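Local coordinates for centrosomal protein 120 (Oreochromis niloticus, PDB 6EWH) that probably acts at centrioles and basal bodies in cilium formation, and is represented here by its second C2 domain, C2B, at residues D25-M30 with R94-I99; D137-A142 with L178-V183; S54-E59 with P75-L80; S58-Y63 with L114-H119; A102-Q107 with V126-L131. The protein carries 1 engineered substitution. All coordinates share one frame; numbering follows the deposited sequence. Where two conformers were deposited one is given.

Contact 1 (D25-M30 with R94-I99); sequences DLCTDM and RSSKQI
Thr28 and Asp29 both face Ser95, which makes a classic beta bulge where strand 29-41 begins and pairs antiparallel with the end of strand 87-95 in the mixed sheet of the C2 domain. Asp29 and Ser95 are the hydrogen-bonded pair: Asp29 N gives to Ser95 O at 2.8 Å, and Ser95 N returns a bond to Asp29 O. The side-chain contact is dominated by Arg94. Its extended chain, with CG anti to the backbone N (chi1 -172°), lays the flat guanidinium against Thr28, whose CA stands 3.7 Å above the plane over the centre of the group. Thr28 CB is 3.4 Å from Arg94 NH2. Arginine suits this place because its methylenes can pack while its end stays polar: Met30, bent at chi2 and chi3, brings SD to 3.6 Å from Arg94 CB, and Arg94 NH1 bonds to Gln20 and Ala24. On the opposite face of the sheet Asp29 forms a salt bridge to Arg180, and its OD2 also accepts from a water that takes the N-H of Lys97. Ser96 is the N-cap of helix 97-105, its OG accepting from Ile99 N at 3.2 Å. Buried Cys27 packs its sulfur against the start of the helix, SG 3.8 Å from Ser96 OG and 3.9 Å from Ile99 CG1.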
# COMPACT_ATOMS: atom_id res chain seq x y z
N ASP A 25 -21.64 -5.43 -18.59
CA ASP A 25 -21.85 -5.29 -20.02
C ASP A 25 -21.28 -3.98 -20.56
O ASP A 25 -20.97 -3.89 -21.75
CB ASP A 25 -23.35 -5.38 -20.35
CG ASP A 25 -24.20 -4.46 -19.48
OD1 ASP A 25 -23.96 -4.40 -18.26
OD2 ASP A 25 -25.09 -3.78 -20.03
N LEU A 26 -21.14 -2.97 -19.70
CA LEU A 26 -20.68 -1.66 -20.13
C LEU A 26 -19.23 -1.39 -19.78
O LEU A 26 -18.62 -0.49 -20.37
CB LEU A 26 -21.53 -0.56 -19.47
CG LEU A 26 -23.01 -0.59 -19.80
CD1 LEU A 26 -23.74 0.51 -19.06
CD2 LEU A 26 -23.21 -0.47 -21.31
N CYS A 27 -18.66 -2.17 -18.86
CA CYS A 27 -17.35 -1.91 -18.28
C CYS A 27 -16.53 -3.19 -18.47
O CYS A 27 -16.52 -4.08 -17.62
CB CYS A 27 -17.52 -1.53 -16.81
SG CYS A 27 -18.55 -0.05 -16.54
N THR A 28 -15.83 -3.26 -19.61
CA THR A 28 -15.26 -4.51 -20.10
C THR A 28 -13.75 -4.46 -20.33
O THR A 28 -13.19 -5.42 -20.88
CB THR A 28 -15.94 -4.90 -21.41
OG1 THR A 28 -15.55 -3.96 -22.42
CG2 THR A 28 -17.45 -4.85 -21.25
N ASP A 29 -13.07 -3.38 -19.96
CA ASP A 29 -11.63 -3.28 -20.18
C ASP A 29 -10.87 -3.75 -18.95
O ASP A 29 -11.35 -3.66 -17.82
CB ASP A 29 -11.25 -1.83 -20.49
CG ASP A 29 -11.91 -1.31 -21.75
OD1 ASP A 29 -12.30 -2.13 -22.61
OD2 ASP A 29 -12.04 -0.07 -21.89
N MET A 30 -9.67 -4.28 -19.18
CA MET A 30 -8.84 -4.79 -18.10
C MET A 30 -7.84 -3.75 -17.62
O MET A 30 -7.20 -3.07 -18.43
CB MET A 30 -8.08 -6.04 -18.56
CG MET A 30 -9.00 -7.21 -18.88
SD MET A 30 -10.17 -7.62 -17.56
CE MET A 30 -9.07 -7.81 -16.16
N ARG A 94 -11.69 -5.48 -14.07
CA ARG A 94 -12.43 -5.32 -15.31
C ARG A 94 -13.44 -4.20 -15.09
O ARG A 94 -14.28 -4.28 -14.19
CB ARG A 94 -13.12 -6.64 -15.68
CG ARG A 94 -13.77 -6.67 -17.07
CD ARG A 94 -14.28 -8.07 -17.36
NE ARG A 94 -14.89 -8.20 -18.69
CZ ARG A 94 -16.16 -7.90 -18.96
NH1 ARG A 94 -16.97 -7.46 -18.01
NH2 ARG A 94 -16.61 -8.06 -20.20
N SER A 95 -13.32 -3.13 -15.87
CA SER A 95 -14.13 -1.93 -15.62
C SER A 95 -14.08 -1.05 -16.86
O SER A 95 -13.69 -1.49 -17.95
CB SER A 95 -13.61 -1.19 -14.38
OG SER A 95 -14.51 -0.18 -13.94
N SER A 96 -14.50 0.21 -16.71
CA SER A 96 -14.21 1.23 -17.70
C SER A 96 -13.38 2.32 -17.04
O SER A 96 -13.39 2.47 -15.81
CB SER A 96 -15.49 1.83 -18.30
OG SER A 96 -16.08 2.75 -17.40
N LYS A 97 -12.66 3.07 -17.87
CA LYS A 97 -11.85 4.18 -17.39
C LYS A 97 -12.62 5.05 -16.41
O LYS A 97 -12.19 5.28 -15.28
CB LYS A 97 -11.40 5.03 -18.58
CG LYS A 97 -9.98 4.88 -19.00
CD LYS A 97 -9.51 6.14 -19.72
CE LYS A 97 -10.51 6.60 -20.75
NZ LYS A 97 -9.84 7.37 -21.83
N GLN A 98 -13.78 5.54 -16.85
CA GLN A 98 -14.52 6.50 -16.04
C GLN A 98 -15.02 5.87 -14.75
O GLN A 98 -14.95 6.50 -13.69
CB GLN A 98 -15.70 7.06 -16.82
CG GLN A 98 -15.30 8.01 -17.91
CD GLN A 98 -16.48 8.41 -18.77
OE1 GLN A 98 -17.16 7.55 -19.35
NE2 GLN A 98 -16.74 9.71 -18.86
N ILE A 99 -15.56 4.66 -14.83
CA ILE A 99 -16.15 4.04 -13.65
C ILE A 99 -15.07 3.68 -12.64
O ILE A 99 -15.24 3.89 -11.43
CB ILE A 99 -17.03 2.85 -14.05
CG1 ILE A 99 -18.30 3.35 -14.74
CG2 ILE A 99 -17.43 2.04 -12.84
CD1 ILE A 99 -19.14 4.23 -13.85
O HOH W 1 -12.45 2.04 -20.69

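Contact 2 (D137-A142 with L178-V183); sequences DLDNKA and LRREEV
A type I turn from Arg180 to Val183 ends strand 171-180, and the loop leading into strand 143-150 folds against it, chiefly through Asp139 and Arg180. Arg180 takes hold of the carboxylate side-on: NE and NH2 each lie 2.8 Å from Asp139 OD1, both approaching from the same face of the carboxylate, whose plane is turned 37° from the guanidinium. Lys97 bonds to Asp139 OD2 and Asp29 to Arg180 NH1, so the charges form a chain rather than an isolated pair. Were Arg180 an alanine, Asp139 OD1 would probably lose both of its N-H donors from this side chain, and Asp29 a cationic partner. A water donates to Leu138 O at 2.7 Å and accepts from Arg180 N at 2.8 Å, bridging the two backbones. Branched apolar side chains pack beside the water-bridged backbone: Val183 CG1 lies 3.8 Å from Lys141 CA, and the side chains of Leu138 and Leu178 cross at about a right angle, with CD1 of the former 4.0 Å from CD2 of the latter. Ala142, small enough for close approach, puts CB 3.6 Å from Arg179 CB. A side-on arginine-carboxylate salt bridge thus fastens a connecting loop to a strand end of the C2 beta-sandwich.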
# COMPACT_ATOMS: atom_id res chain seq x y z
N ASP A 137 -4.62 9.88 -18.27
CA ASP A 137 -4.21 9.50 -19.62
C ASP A 137 -4.03 7.99 -19.70
O ASP A 137 -3.03 7.48 -20.21
CB ASP A 137 -2.94 10.25 -20.04
CG ASP A 137 -2.65 10.10 -21.53
OD1 ASP A 137 -3.60 9.86 -22.31
OD2 ASP A 137 -1.46 10.19 -21.91
N LEU A 138 -5.02 7.26 -19.19
CA LEU A 138 -4.91 5.81 -19.05
C LEU A 138 -4.87 5.07 -20.38
O LEU A 138 -4.45 3.91 -20.41
CB LEU A 138 -6.06 5.27 -18.20
CG LEU A 138 -5.93 5.61 -16.71
CD1 LEU A 138 -7.26 5.30 -16.02
CD2 LEU A 138 -4.78 4.86 -16.05
N ASP A 139 -5.33 5.68 -21.46
CA ASP A 139 -5.20 5.00 -22.74
C ASP A 139 -3.75 4.90 -23.18
O ASP A 139 -3.41 4.02 -23.98
CB ASP A 139 -5.99 5.72 -23.83
CG ASP A 139 -7.49 5.68 -23.61
OD1 ASP A 139 -7.96 4.92 -22.73
OD2 ASP A 139 -8.19 6.41 -24.33
N ASN A 140 -2.89 5.77 -22.67
CA ASN A 140 -1.52 5.87 -23.13
C ASN A 140 -0.47 5.59 -22.07
O ASN A 140 0.61 5.10 -22.42
CB ASN A 140 -1.25 7.26 -23.74
CG ASN A 140 -2.14 7.54 -24.93
OD1 ASN A 140 -2.02 6.89 -25.97
ND2 ASN A 140 -3.05 8.50 -24.78
N LYS A 141 -0.73 5.88 -20.80
CA LYS A 141 0.32 5.68 -19.82
C LYS A 141 -0.25 5.26 -18.47
O LYS A 141 -1.40 5.57 -18.14
CB LYS A 141 1.23 6.91 -19.67
CG LYS A 141 0.53 8.21 -19.38
CD LYS A 141 1.55 9.32 -19.22
CE LYS A 141 0.90 10.66 -18.96
NZ LYS A 141 1.92 11.72 -18.72
N ALA A 142 0.57 4.55 -17.71
CA ALA A 142 0.25 4.25 -16.33
C ALA A 142 0.26 5.53 -15.51
O ALA A 142 0.93 6.51 -15.85
CB ALA A 142 1.28 3.27 -15.75
N LEU A 178 -1.95 2.68 -11.30
CA LEU A 178 -3.09 2.18 -12.06
C LEU A 178 -2.74 2.24 -13.54
O LEU A 178 -2.21 3.25 -14.01
CB LEU A 178 -4.33 3.04 -11.78
CG LEU A 178 -5.59 2.66 -12.55
CD1 LEU A 178 -6.12 1.29 -12.11
CD2 LEU A 178 -6.66 3.71 -12.41
N ARG A 179 -3.02 1.16 -14.27
CA ARG A 179 -2.78 1.18 -15.71
C ARG A 179 -3.77 0.26 -16.40
O ARG A 179 -4.27 -0.70 -15.80
CB ARG A 179 -1.34 0.75 -16.03
CG ARG A 179 -1.02 -0.67 -15.60
CD ARG A 179 0.45 -0.98 -15.81
NE ARG A 179 0.76 -2.35 -15.39
CZ ARG A 179 0.50 -3.43 -16.11
NH1 ARG A 179 -0.06 -3.33 -17.30
NH2 ARG A 179 0.82 -4.63 -15.62
N ARG A 180 -4.03 0.54 -17.67
CA ARG A 180 -4.66 -0.46 -18.51
C ARG A 180 -3.75 -1.66 -18.61
O ARG A 180 -2.52 -1.53 -18.63
CB ARG A 180 -4.92 0.10 -19.91
CG ARG A 180 -6.08 1.07 -19.99
CD ARG A 180 -6.38 1.40 -21.45
NE ARG A 180 -7.50 2.32 -21.66
CZ ARG A 180 -8.78 1.96 -21.64
NH1 ARG A 180 -9.12 0.70 -21.40
NH2 ARG A 180 -9.73 2.87 -21.87
N GLU A 181 -4.34 -2.85 -18.64
CA GLU A 181 -3.54 -4.05 -18.61
C GLU A 181 -2.60 -4.13 -19.81
O GLU A 181 -1.48 -4.63 -19.69
CB GLU A 181 -4.45 -5.28 -18.55
CG GLU A 181 -3.69 -6.57 -18.39
CD GLU A 181 -4.57 -7.67 -17.87
OE1 GLU A 181 -5.44 -8.13 -18.63
OE2 GLU A 181 -4.40 -8.05 -16.69
N GLU A 182 -3.04 -3.62 -20.96
CA GLU A 182 -2.22 -3.64 -22.17
C GLU A 182 -1.22 -2.49 -22.25
O GLU A 182 -0.44 -2.43 -23.21
CB GLU A 182 -3.12 -3.66 -23.41
CG GLU A 182 -3.82 -2.35 -23.72
CD GLU A 182 -5.15 -2.19 -23.00
OE1 GLU A 182 -5.39 -2.92 -22.01
OE2 GLU A 182 -5.96 -1.34 -23.43
N VAL A 183 -1.20 -1.58 -21.27
CA VAL A 183 -0.25 -0.47 -21.24
C VAL A 183 0.85 -0.85 -20.27
O VAL A 183 0.61 -0.97 -19.06
CB VAL A 183 -0.93 0.85 -20.84
CG1 VAL A 183 0.11 1.94 -20.63
CG2 VAL A 183 -1.92 1.26 -21.91
O HOH W 2 -2.79 2.95 -18.52

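Contact 3 (S54-E59 with P75-L80); sequences SAEGSE and PFHNLL
The imidazole of His77 is met at its edge by Ser58, a bonded rather than stacked approach: ND1 donates to Ser58 O at 2.9 Å, at 172° almost straight, with the oxygen in the ring plane and the donor in the carbonyl plane. Ala55 O lies at the same rim, 3.5 Å from His77 CE1. The carboxylate of Glu56 comes obliquely, its plane 79° from the ring and OE1 3.2 Å from His77 CE1, though this glutamate is poorly ordered and fixes little. Histidine suits the place because, with CG anti to the backbone N (chi1 171°), its ring reaches across to present ND1 to the Ser58 carbonyl. The second flat group, Phe76, points away from 54-59; its ring has Asn78 O at the edge and meets the ring of Phe84. Beside the histidine, Glu59 and Pro75 run side by side, with Glu59 CG 3.4 Å from Pro75 CB; the methylenes of the one suit the apolar ring of the other, at an exposed spot. The contact thus joins the loop after helix 50-54 to the loop after strand 69-72, just ahead of strand 60-66, where Phe60 pairs with Phe76 through a backbone bond.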
# COMPACT_ATOMS: atom_id res chain seq x y z
N SER A 54 16.89 -7.61 19.09
CA SER A 54 17.89 -8.66 19.19
C SER A 54 17.29 -10.06 19.19
O SER A 54 17.99 -11.02 18.86
CB SER A 54 18.72 -8.47 20.47
OG SER A 54 19.59 -9.57 20.67
N ALA A 55 16.02 -10.21 19.58
CA ALA A 55 15.38 -11.52 19.53
C ALA A 55 15.15 -11.92 18.08
O ALA A 55 14.96 -11.08 17.20
CB ALA A 55 14.05 -11.48 20.28
N GLU A 56 15.18 -13.23 17.83
CA GLU A 56 14.93 -13.72 16.48
C GLU A 56 13.44 -13.83 16.17
O GLU A 56 13.06 -13.84 14.99
CB GLU A 56 15.64 -15.05 16.24
CG GLU A 56 17.13 -15.04 16.60
CD GLU A 56 17.98 -14.15 15.70
OE1 GLU A 56 17.69 -12.94 15.57
OE2 GLU A 56 18.96 -14.67 15.13
N GLY A 57 12.59 -13.89 17.20
CA GLY A 57 11.16 -13.77 17.01
C GLY A 57 10.81 -12.45 16.36
O GLY A 57 9.70 -12.27 15.85
N SER A 58 11.75 -11.51 16.40
CA SER A 58 11.65 -10.29 15.62
C SER A 58 11.71 -10.63 14.14
O SER A 58 12.79 -10.72 13.54
CB SER A 58 12.74 -9.29 16.01
OG SER A 58 14.01 -9.73 15.56
N GLU A 59 10.55 -10.85 13.55
CA GLU A 59 10.38 -11.05 12.12
C GLU A 59 9.27 -10.09 11.69
O GLU A 59 8.16 -10.16 12.22
CB GLU A 59 9.99 -12.50 11.85
CG GLU A 59 9.60 -12.80 10.44
CD GLU A 59 9.66 -14.29 10.13
OE1 GLU A 59 10.78 -14.85 10.12
OE2 GLU A 59 8.59 -14.91 9.92
N PRO A 75 8.83 -11.55 4.95
CA PRO A 75 9.36 -11.18 6.27
C PRO A 75 10.83 -10.78 6.22
O PRO A 75 11.60 -11.28 5.40
CB PRO A 75 9.15 -12.45 7.09
CG PRO A 75 8.00 -13.14 6.41
CD PRO A 75 8.17 -12.86 4.95
N PHE A 76 11.20 -9.85 7.09
CA PHE A 76 12.59 -9.42 7.24
C PHE A 76 12.93 -9.25 8.72
O PHE A 76 12.06 -9.02 9.56
CB PHE A 76 12.90 -8.15 6.42
CG PHE A 76 12.11 -6.93 6.85
CD1 PHE A 76 10.80 -6.75 6.44
CD2 PHE A 76 12.70 -5.95 7.62
CE1 PHE A 76 10.09 -5.63 6.83
CE2 PHE A 76 12.00 -4.82 8.01
CZ PHE A 76 10.69 -4.66 7.61
N HIS A 77 14.23 -9.35 9.03
CA HIS A 77 14.68 -9.30 10.41
C HIS A 77 15.34 -7.98 10.79
O HIS A 77 15.23 -7.55 11.93
CB HIS A 77 15.66 -10.45 10.68
CG HIS A 77 16.35 -10.37 12.01
ND1 HIS A 77 15.67 -10.35 13.21
CD2 HIS A 77 17.67 -10.32 12.32
CE1 HIS A 77 16.54 -10.29 14.20
NE2 HIS A 77 17.76 -10.27 13.69
N ASN A 78 16.01 -7.33 9.84
CA ASN A 78 16.86 -6.17 10.14
C ASN A 78 15.99 -4.91 10.16
O ASN A 78 15.86 -4.19 9.18
CB ASN A 78 17.97 -6.06 9.10
CG ASN A 78 19.10 -5.17 9.56
OD1 ASN A 78 18.90 -4.27 10.38
ND2 ASN A 78 20.30 -5.41 9.04
N LEU A 79 15.40 -4.65 11.32
CA LEU A 79 14.55 -3.47 11.45
C LEU A 79 15.36 -2.18 11.46
O LEU A 79 14.93 -1.16 10.89
CB LEU A 79 13.70 -3.58 12.71
CG LEU A 79 12.51 -2.63 12.73
CD1 LEU A 79 11.47 -3.09 11.71
CD2 LEU A 79 11.91 -2.57 14.11
N LEU A 80 16.52 -2.19 12.12
CA LEU A 80 17.36 -1.00 12.18
C LEU A 80 17.97 -0.65 10.83
O LEU A 80 18.17 0.53 10.52
CB LEU A 80 18.45 -1.19 13.24
CG LEU A 80 19.45 -0.06 13.47
CD1 LEU A 80 18.71 1.22 13.83
CD2 LEU A 80 20.45 -0.42 14.57

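Contact 4 (S58-Y63 with L114-H119); sequences SEFFFY and LCCGNH
Phe61 and Cys115 form the tight centre of this contact, the hydrogen-bonded pair of antiparallel strands 60-66 and 110-116. Cys115 N donates to Phe61 O at 2.8 Å, nearly along the C=O axis, and Phe61 N returns a longer bond of 3.1 Å to Cys115 O. Phe61 holds CG between its backbone N and carbonyl carbon (chi1 61°), which lays the ring over Cys115; CB of that cysteine sits against one face, 3.8 Å from the ring centroid, a CH-pi contact, and Gly117 O lies at the ring edge, 3.6 Å from Phe61 CZ. A serine in place of Phe61 would probably uncover Cys115 CB and open a gap beside the Gly117 carbonyl. The other face of the sheet is buried and apolar: Phe62 CE1 rests 3.8 Å from Leu114 CD1, and Cys116 SG approaches the Phe60 ring obliquely, 4.5 Å from its centroid. Cysteine is small enough to lie against a phenyl ring on each side of the sheet. Toward Glu59 and the exposed turn the grip loosens, and Glu59 O stays 4.0 Å from Gly117 N. The type II' turn from Cys116 to His119 puts glycine second, where its positive phi comes without strain. Both strands lie in the middle of the four-stranded antiparallel sheet, strand 69-72 flanking 60-66 and strand 119-126 flanking 110-116, with Leu121 of the latter packing on Phe60 and Leu114.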
# COMPACT_ATOMS: atom_id res chain seq x y z
N SER A 58 11.75 -11.51 16.40
CA SER A 58 11.65 -10.29 15.62
C SER A 58 11.71 -10.63 14.14
O SER A 58 12.79 -10.72 13.54
CB SER A 58 12.74 -9.29 16.01
OG SER A 58 14.01 -9.73 15.56
N GLU A 59 10.55 -10.85 13.55
CA GLU A 59 10.38 -11.05 12.12
C GLU A 59 9.27 -10.09 11.69
O GLU A 59 8.16 -10.16 12.22
CB GLU A 59 9.99 -12.50 11.85
CG GLU A 59 9.60 -12.80 10.44
CD GLU A 59 9.66 -14.29 10.13
OE1 GLU A 59 10.78 -14.85 10.12
OE2 GLU A 59 8.59 -14.91 9.92
N PHE A 60 9.59 -9.19 10.78
CA PHE A 60 8.72 -8.06 10.47
C PHE A 60 8.25 -8.16 9.03
O PHE A 60 8.94 -8.72 8.17
CB PHE A 60 9.45 -6.73 10.72
CG PHE A 60 10.07 -6.62 12.08
CD1 PHE A 60 9.33 -6.11 13.15
CD2 PHE A 60 11.37 -7.04 12.31
CE1 PHE A 60 9.90 -6.02 14.42
CE2 PHE A 60 11.93 -6.95 13.58
CZ PHE A 60 11.19 -6.43 14.63
N PHE A 61 7.06 -7.63 8.76
CA PHE A 61 6.51 -7.67 7.42
C PHE A 61 5.46 -6.58 7.31
O PHE A 61 5.02 -6.01 8.32
CB PHE A 61 5.89 -9.04 7.09
CG PHE A 61 4.75 -9.42 8.00
CD1 PHE A 61 5.00 -10.04 9.22
CD2 PHE A 61 3.44 -9.15 7.64
CE1 PHE A 61 3.95 -10.38 10.07
CE2 PHE A 61 2.38 -9.48 8.49
CZ PHE A 61 2.65 -10.09 9.71
N PHE A 62 5.07 -6.27 6.08
CA PHE A 62 4.01 -5.30 5.85
C PHE A 62 2.70 -6.00 5.50
O PHE A 62 2.69 -7.04 4.83
CB PHE A 62 4.40 -4.31 4.75
CG PHE A 62 5.64 -3.54 5.08
CD1 PHE A 62 5.60 -2.48 5.97
CD2 PHE A 62 6.86 -3.93 4.55
CE1 PHE A 62 6.76 -1.80 6.31
CE2 PHE A 62 8.02 -3.25 4.88
CZ PHE A 62 7.98 -2.18 5.76
N TYR A 63 1.60 -5.42 5.99
CA TYR A 63 0.27 -5.92 5.70
C TYR A 63 -0.59 -4.78 5.17
O TYR A 63 -0.54 -3.66 5.68
CB TYR A 63 -0.42 -6.49 6.96
CG TYR A 63 -1.91 -6.58 6.77
CD1 TYR A 63 -2.47 -7.65 6.07
CD2 TYR A 63 -2.76 -5.58 7.24
CE1 TYR A 63 -3.83 -7.73 5.85
CE2 TYR A 63 -4.13 -5.65 7.01
CZ TYR A 63 -4.65 -6.73 6.33
OH TYR A 63 -6.01 -6.84 6.10
N LEU A 114 3.16 -1.91 9.42
CA LEU A 114 4.35 -2.67 9.77
C LEU A 114 3.97 -3.59 10.92
O LEU A 114 3.45 -3.13 11.94
CB LEU A 114 5.49 -1.75 10.20
CG LEU A 114 6.69 -2.48 10.82
CD1 LEU A 114 7.39 -3.35 9.77
CD2 LEU A 114 7.68 -1.50 11.48
N CYS A 115 4.20 -4.89 10.75
CA CYS A 115 3.74 -5.88 11.71
C CYS A 115 4.89 -6.72 12.23
O CYS A 115 5.91 -6.90 11.57
CB CYS A 115 2.73 -6.83 11.07
SG CYS A 115 1.26 -5.98 10.55
N CYS A 116 4.70 -7.24 13.44
CA CYS A 116 5.54 -8.30 13.99
C CYS A 116 4.60 -9.31 14.63
O CYS A 116 3.88 -8.96 15.57
CB CYS A 116 6.51 -7.75 15.03
SG CYS A 116 7.63 -9.01 15.70
N GLY A 117 4.60 -10.53 14.11
CA GLY A 117 3.63 -11.51 14.58
C GLY A 117 2.22 -11.01 14.34
O GLY A 117 1.85 -10.62 13.23
N ASN A 118 1.42 -10.97 15.40
CA ASN A 118 0.04 -10.52 15.30
C ASN A 118 -0.15 -9.08 15.77
O ASN A 118 -1.27 -8.67 16.07
CB ASN A 118 -0.90 -11.47 16.03
CG ASN A 118 -1.03 -12.81 15.32
OD1 ASN A 118 -1.30 -12.86 14.12
ND2 ASN A 118 -0.81 -13.89 16.06
N HIS A 119 0.93 -8.30 15.83
CA HIS A 119 0.87 -6.93 16.31
C HIS A 119 1.21 -5.95 15.19
O HIS A 119 2.19 -6.14 14.47
CB HIS A 119 1.88 -6.68 17.42
CG HIS A 119 1.58 -7.42 18.68
ND1 HIS A 119 2.28 -8.54 19.07
CD2 HIS A 119 0.65 -7.20 19.64
CE1 HIS A 119 1.80 -8.97 20.22
NE2 HIS A 119 0.81 -8.18 20.58

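Contact 5 (A102-Q107 with V126-L131); sequences AFLSQQ and VSLSAL
Leu104 and Leu128 supply the apolar part of a meeting between the end of helix 97-105 and the start of helix 128-133. The touch is light: Leu104 CD2 is 4.4 Å from Leu128 CD1, while the CB of Gln107 comes closer, 4.0 Å from Leu128 CD1. Leucines suit this side because it turns toward the core. The backbones come close at Ser105 and Ser129, where Ser129 CB lies 3.4 Å from Ser105 O; a small side chain on Ser129 suits this approach. Water supplies the polar link: one molecule donates to Gln107 O at 2.8 Å and accepts from Ser129 N at 3.0 Å, joining a carbonyl just past one helix to an amide in the first turn of the other. Other hydrogen bonds lie within each segment. Ser127 is the N-cap of helix 128-133, its OG accepting from Ala130 N at 2.9 Å. Gln107 bends at chi2 (-46°) and turns back, its NE2 giving to Phe103 O at 2.9 Å while standing 3.3 Å above one face of the Phe103 ring, offset toward its rim. Phe103 O is thereby gripped twice, Gln106 N reaching it from the opposite face of the carbonyl plane. Both helices lie against the mixed sheet: Leu104 packs on Leu178 of strand 171-180, and Leu131 on Val176 of that strand and on Ala143 and Val145 of strand 143-150.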
# COMPACT_ATOMS: atom_id res chain seq x y z
N ALA A 102 -13.72 6.87 -10.98
CA ALA A 102 -14.69 7.31 -9.98
C ALA A 102 -14.65 6.41 -8.75
O ALA A 102 -14.62 6.89 -7.61
CB ALA A 102 -16.09 7.34 -10.59
N PHE A 103 -14.62 5.09 -8.96
CA PHE A 103 -14.54 4.15 -7.85
C PHE A 103 -13.34 4.44 -6.97
O PHE A 103 -13.47 4.57 -5.74
CB PHE A 103 -14.48 2.72 -8.39
CG PHE A 103 -14.15 1.67 -7.35
CD1 PHE A 103 -15.13 1.19 -6.50
CD2 PHE A 103 -12.87 1.15 -7.26
CE1 PHE A 103 -14.83 0.21 -5.56
CE2 PHE A 103 -12.56 0.17 -6.31
CZ PHE A 103 -13.55 -0.30 -5.47
N LEU A 104 -12.15 4.56 -7.57
CA LEU A 104 -10.96 4.80 -6.76
C LEU A 104 -11.02 6.14 -6.05
O LEU A 104 -10.57 6.26 -4.90
CB LEU A 104 -9.70 4.70 -7.63
CG LEU A 104 -9.43 3.28 -8.09
CD1 LEU A 104 -8.30 3.28 -9.10
CD2 LEU A 104 -9.09 2.39 -6.90
N SER A 105 -11.56 7.17 -6.71
CA SER A 105 -11.70 8.47 -6.07
C SER A 105 -12.56 8.40 -4.82
O SER A 105 -12.42 9.24 -3.93
CB SER A 105 -12.27 9.50 -7.06
OG SER A 105 -13.68 9.37 -7.21
N GLN A 106 -13.43 7.38 -4.72
CA GLN A 106 -14.32 7.22 -3.59
C GLN A 106 -13.79 6.26 -2.53
O GLN A 106 -14.45 6.05 -1.51
CB GLN A 106 -15.70 6.75 -4.07
CG GLN A 106 -16.35 7.69 -5.08
CD GLN A 106 -17.51 7.05 -5.82
OE1 GLN A 106 -18.00 5.99 -5.41
NE2 GLN A 106 -17.96 7.67 -6.91
N GLN A 107 -12.61 5.66 -2.75
CA GLN A 107 -12.18 4.66 -1.77
C GLN A 107 -11.49 5.33 -0.59
O GLN A 107 -10.87 6.39 -0.73
CB GLN A 107 -11.21 3.68 -2.41
CG GLN A 107 -11.87 2.84 -3.50
CD GLN A 107 -13.22 2.29 -3.06
OE1 GLN A 107 -13.29 1.39 -2.22
NE2 GLN A 107 -14.30 2.84 -3.62
N VAL A 126 -2.23 5.68 2.60
CA VAL A 126 -1.85 5.91 1.21
C VAL A 126 -3.12 6.16 0.42
O VAL A 126 -3.98 5.27 0.31
CB VAL A 126 -1.06 4.72 0.64
CG1 VAL A 126 -0.68 5.01 -0.79
CG2 VAL A 126 0.19 4.48 1.49
N SER A 127 -3.25 7.35 -0.13
CA SER A 127 -4.51 7.76 -0.75
C SER A 127 -4.68 7.06 -2.09
O SER A 127 -3.82 7.15 -2.96
CB SER A 127 -4.52 9.27 -0.94
OG SER A 127 -5.71 9.68 -1.59
N LEU A 128 -5.81 6.38 -2.26
CA LEU A 128 -6.17 5.93 -3.59
C LEU A 128 -6.85 7.03 -4.39
O LEU A 128 -6.73 7.06 -5.62
CB LEU A 128 -7.08 4.70 -3.53
CG LEU A 128 -6.45 3.45 -2.92
CD1 LEU A 128 -7.47 2.34 -2.83
CD2 LEU A 128 -5.24 3.00 -3.73
N SER A 129 -7.57 7.93 -3.72
CA SER A 129 -8.19 9.04 -4.43
C SER A 129 -7.13 9.95 -5.06
O SER A 129 -7.37 10.51 -6.14
CB SER A 129 -9.11 9.84 -3.51
OG SER A 129 -8.39 10.45 -2.45
N ALA A 130 -5.97 10.10 -4.42
CA ALA A 130 -4.89 10.86 -5.02
C ALA A 130 -4.46 10.24 -6.34
O ALA A 130 -4.21 10.95 -7.32
CB ALA A 130 -3.69 10.92 -4.07
N LEU A 131 -4.40 8.91 -6.38
CA LEU A 131 -4.03 8.20 -7.59
C LEU A 131 -5.10 8.39 -8.67
O LEU A 131 -4.78 8.65 -9.83
CB LEU A 131 -3.85 6.72 -7.28
CG LEU A 131 -3.68 5.81 -8.49
CD1 LEU A 131 -2.45 6.20 -9.32
CD2 LEU A 131 -3.58 4.36 -8.04
O HOH W 3 -8.19 7.20 -0.88

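From the N terminus, contact 1 opens first and closes a long loop when strand 87-95 returns to 25-30. Contact 3 is nested inside that loop, and contact 4, which overlaps it at Ser58 and Glu59, crosses contact 1 by closing only at 114-119. Contact 5 opens after contact 1 closes and crosses contact 4, with 114-119 lying between its two segments. Contact 2 follows in series. Contacts 1 and 2 touch on neighbouring strands of the mixed sheet, and contact 5 touches contact 2 through Leu104 and Leu178. Contact 4 joins the two middle strands of the four-stranded sheet, and contact 3 joins the loops at their end, about 36 and 43 Å from contact 1 between centres.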